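Local coordinates for protein beta-2-microglobulin (Ctenopharyngodon idella, PDB 6LBE) that probably pairs as the light chain with an MHC class I heavy chain, supporting peptide presentation in a bony fish, at residues Val45-Ser50 against Lys67-Leu72. Residues are numbered along the deposited sequence; the frame is centred on the assembly and turned at random.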
loop_
_atom_site.group_PDB
_atom_site.type_symbol
_atom_site.label_atom_id
_atom_site.label_comp_id
_atom_site.label_asym_id
_atom_site.label_seq_id
_atom_site.Cartn_x
_atom_site.Cartn_y
_atom_site.Cartn_z
ATOM N N VAL B 45 -1.900 -27.283 -1.434
ATOM C CA VAL B 45 -0.491 -27.472 -1.117
ATOM C C VAL B 45 0.217 -26.153 -1.316
ATOM O O VAL B 45 0.179 -25.592 -2.417
ATOM C CB VAL B 45 0.155 -28.557 -1.981
ATOM C CG1 VAL B 45 1.669 -28.517 -1.783
ATOM C CG2 VAL B 45 -0.441 -29.920 -1.636
ATOM N N GLU B 46 0.868 -25.670 -0.252
ATOM C CA GLU B 46 1.586 -24.406 -0.301
ATOM C C GLU B 46 2.604 -24.386 -1.441
ATOM O O GLU B 46 3.408 -25.305 -1.602
ATOM C CB GLU B 46 2.286 -24.144 1.029
ATOM C CG GLU B 46 3.331 -23.049 0.918
ATOM C CD GLU B 46 3.499 -22.258 2.191
ATOM O OE1 GLU B 46 3.680 -22.883 3.257
ATOM O OE2 GLU B 46 3.434 -21.005 2.134
ATOM N N ILE B 47 2.564 -23.326 -2.236
ATOM C CA ILE B 47 3.521 -23.153 -3.319
ATOM C C ILE B 47 4.814 -22.585 -2.742
ATOM O O ILE B 47 4.781 -21.550 -2.055
ATOM C CB ILE B 47 2.937 -22.258 -4.420
ATOM C CG1 ILE B 47 1.471 -22.640 -4.665
ATOM C CG2 ILE B 47 3.761 -22.368 -5.709
ATOM C CD1 ILE B 47 0.774 -21.784 -5.723
ATOM N N PRO B 48 5.964 -23.219 -2.972
ATOM C CA PRO B 48 7.215 -22.676 -2.434
ATOM C C PRO B 48 7.670 -21.433 -3.184
ATOM O O PRO B 48 7.450 -21.285 -4.391
ATOM C CB PRO B 48 8.215 -23.826 -2.623
ATOM C CG PRO B 48 7.641 -24.666 -3.661
ATOM C CD PRO B 48 6.146 -24.561 -3.534
ATOM N N GLY B 49 8.341 -20.547 -2.450
ATOM C CA GLY B 49 9.003 -19.410 -3.061
ATOM C C GLY B 49 8.212 -18.121 -3.124
ATOM O O GLY B 49 8.552 -17.247 -3.922
ATOM N N SER B 50 7.196 -17.960 -2.287
ATOM C CA SER B 50 6.398 -16.743 -2.245
ATOM C C SER B 50 7.096 -15.634 -1.461
ATOM O O SER B 50 7.898 -15.884 -0.555
ATOM C CB SER B 50 5.046 -17.028 -1.598
ATOM O OG SER B 50 5.230 -17.541 -0.290
ATOM N N LYS B 67 1.135 -10.876 -0.873
ATOM C CA LYS B 67 1.970 -12.043 -1.120
ATOM C C LYS B 67 1.789 -12.468 -2.568
ATOM O O LYS B 67 0.677 -12.432 -3.099
ATOM C CB LYS B 67 1.646 -13.221 -0.184
ATOM C CG LYS B 67 2.387 -14.508 -0.556
ATOM C CD LYS B 67 2.363 -15.560 0.534
ATOM C CE LYS B 67 3.006 -15.067 1.782
ATOM N NZ LYS B 67 3.333 -16.218 2.663
ATOM N N TYR B 68 2.887 -12.855 -3.204
ATOM C CA TYR B 68 2.853 -13.276 -4.593
ATOM C C TYR B 68 3.839 -14.411 -4.817
ATOM O O TYR B 68 4.771 -14.623 -4.030
ATOM C CB TYR B 68 3.184 -12.132 -5.548
ATOM C CG TYR B 68 4.507 -11.472 -5.270
ATOM C CD1 TYR B 68 5.688 -11.947 -5.849
ATOM C CD2 TYR B 68 4.582 -10.375 -4.429
ATOM C CE1 TYR B 68 6.901 -11.329 -5.594
ATOM C CE2 TYR B 68 5.779 -9.764 -4.171
ATOM C CZ TYR B 68 6.932 -10.240 -4.759
ATOM O OH TYR B 68 8.115 -9.609 -4.496
ATOM N N VAL B 69 3.632 -15.119 -5.927
ATOM C CA VAL B 69 4.430 -16.286 -6.264
ATOM C C VAL B 69 4.236 -16.552 -7.750
ATOM O O VAL B 69 3.176 -16.270 -8.311
ATOM C CB VAL B 69 4.016 -17.495 -5.388
ATOM C CG1 VAL B 69 2.628 -17.956 -5.764
ATOM C CG2 VAL B 69 4.982 -18.613 -5.538
ATOM N N ASP B 70 5.274 -17.059 -8.400
ATOM C CA ASP B 70 5.090 -17.497 -9.773
ATOM C C ASP B 70 4.121 -18.681 -9.823
ATOM O O ASP B 70 4.071 -19.515 -8.912
ATOM C CB ASP B 70 6.429 -17.873 -10.413
ATOM C CG ASP B 70 7.345 -16.656 -10.652
ATOM O OD1 ASP B 70 6.906 -15.499 -10.445
ATOM O OD2 ASP B 70 8.515 -16.867 -11.058
ATOM N N PHE B 71 3.322 -18.739 -10.880
ATOM C CA PHE B 71 2.491 -19.910 -11.096
ATOM C C PHE B 71 2.203 -20.027 -12.585
ATOM O O PHE B 71 2.483 -19.120 -13.378
ATOM C CB PHE B 71 1.218 -19.874 -10.213
ATOM C CG PHE B 71 0.071 -19.054 -10.763
ATOM C CD1 PHE B 71 0.266 -17.771 -11.275
ATOM C CD2 PHE B 71 -1.226 -19.549 -10.710
ATOM C CE1 PHE B 71 -0.814 -17.003 -11.762
ATOM C CE2 PHE B 71 -2.308 -18.796 -11.186
ATOM C CZ PHE B 71 -2.095 -17.515 -11.714
ATOM N N LEU B 72 1.676 -21.185 -12.970
ATOM C CA LEU B 72 1.341 -21.453 -14.363
ATOM C C LEU B 72 0.000 -22.160 -14.412
ATOM O O LEU B 72 -0.074 -23.394 -14.351
ATOM C CB LEU B 72 2.413 -22.303 -15.042
ATOM C CG LEU B 72 2.512 -22.417 -16.562
ATOM C CD1 LEU B 72 3.950 -22.756 -16.880
ATOM C CD2 LEU B 72 1.582 -23.515 -17.061
HETATM O O HOH W 1 2.836 -18.997 0.832
HETATM O O HOH W 2 8.138 -14.549 -4.966
#
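S50 lays its CB and hydroxyl along the aliphatic run of K67, with S50 OG 3.6 Å from K67 CD and S50 CB about as near to the same methylene. The lysine starts out extended, CG anti to the backbone N (chi1 172°), which brings CG and CD alongside the serine; the bend at chi3 (-61°) then turns CE and NZ. Its ammonium group is hydrogen-bonded to the carbonyl of I38, on strand 36-42. One water sits among the polar ends: E46 OE2 accepts from it at 2.5 Å, S50 OG is hydrogen-bonded to it, and K67 NZ gives it a weak bond at 3.4 Å. Glutamate and lysine are thus joined through solvent, E46 OE2 and K67 NZ being 4.8 Å apart, close enough for some likely attraction. In the immunoglobulin C1-set sandwich, residues 47-50 link strand 45-46, at the edge of one sheet, to strand 51-57, at the edge of the other, and run alongside the end of strand 63-71. V69 is buried, its CB directed to this link, and also touches L40. Its CG2, anti to the backbone N, meets the CG2 methyl of I47 at 4.0 Å, the two side chains crossing at a slant; the P48 carbonyl oxygen also lies against V69 CG2, while V69 CB backs onto S50. No direct hydrogen bond links the two segments. The backbones come together at S50, whose CA-H approaches Y68 O (CA to O 3.2 Å) at a bent angle of 127°. A second water donates to G49 O at 2.9 Å and, weakly, to Y68 O. Just beyond, backbone hydrogen bonding between Y68 and T51 begins the regular antiparallel pairing, and the Y68 side chain packs against an acidic residue of the partner protein chain.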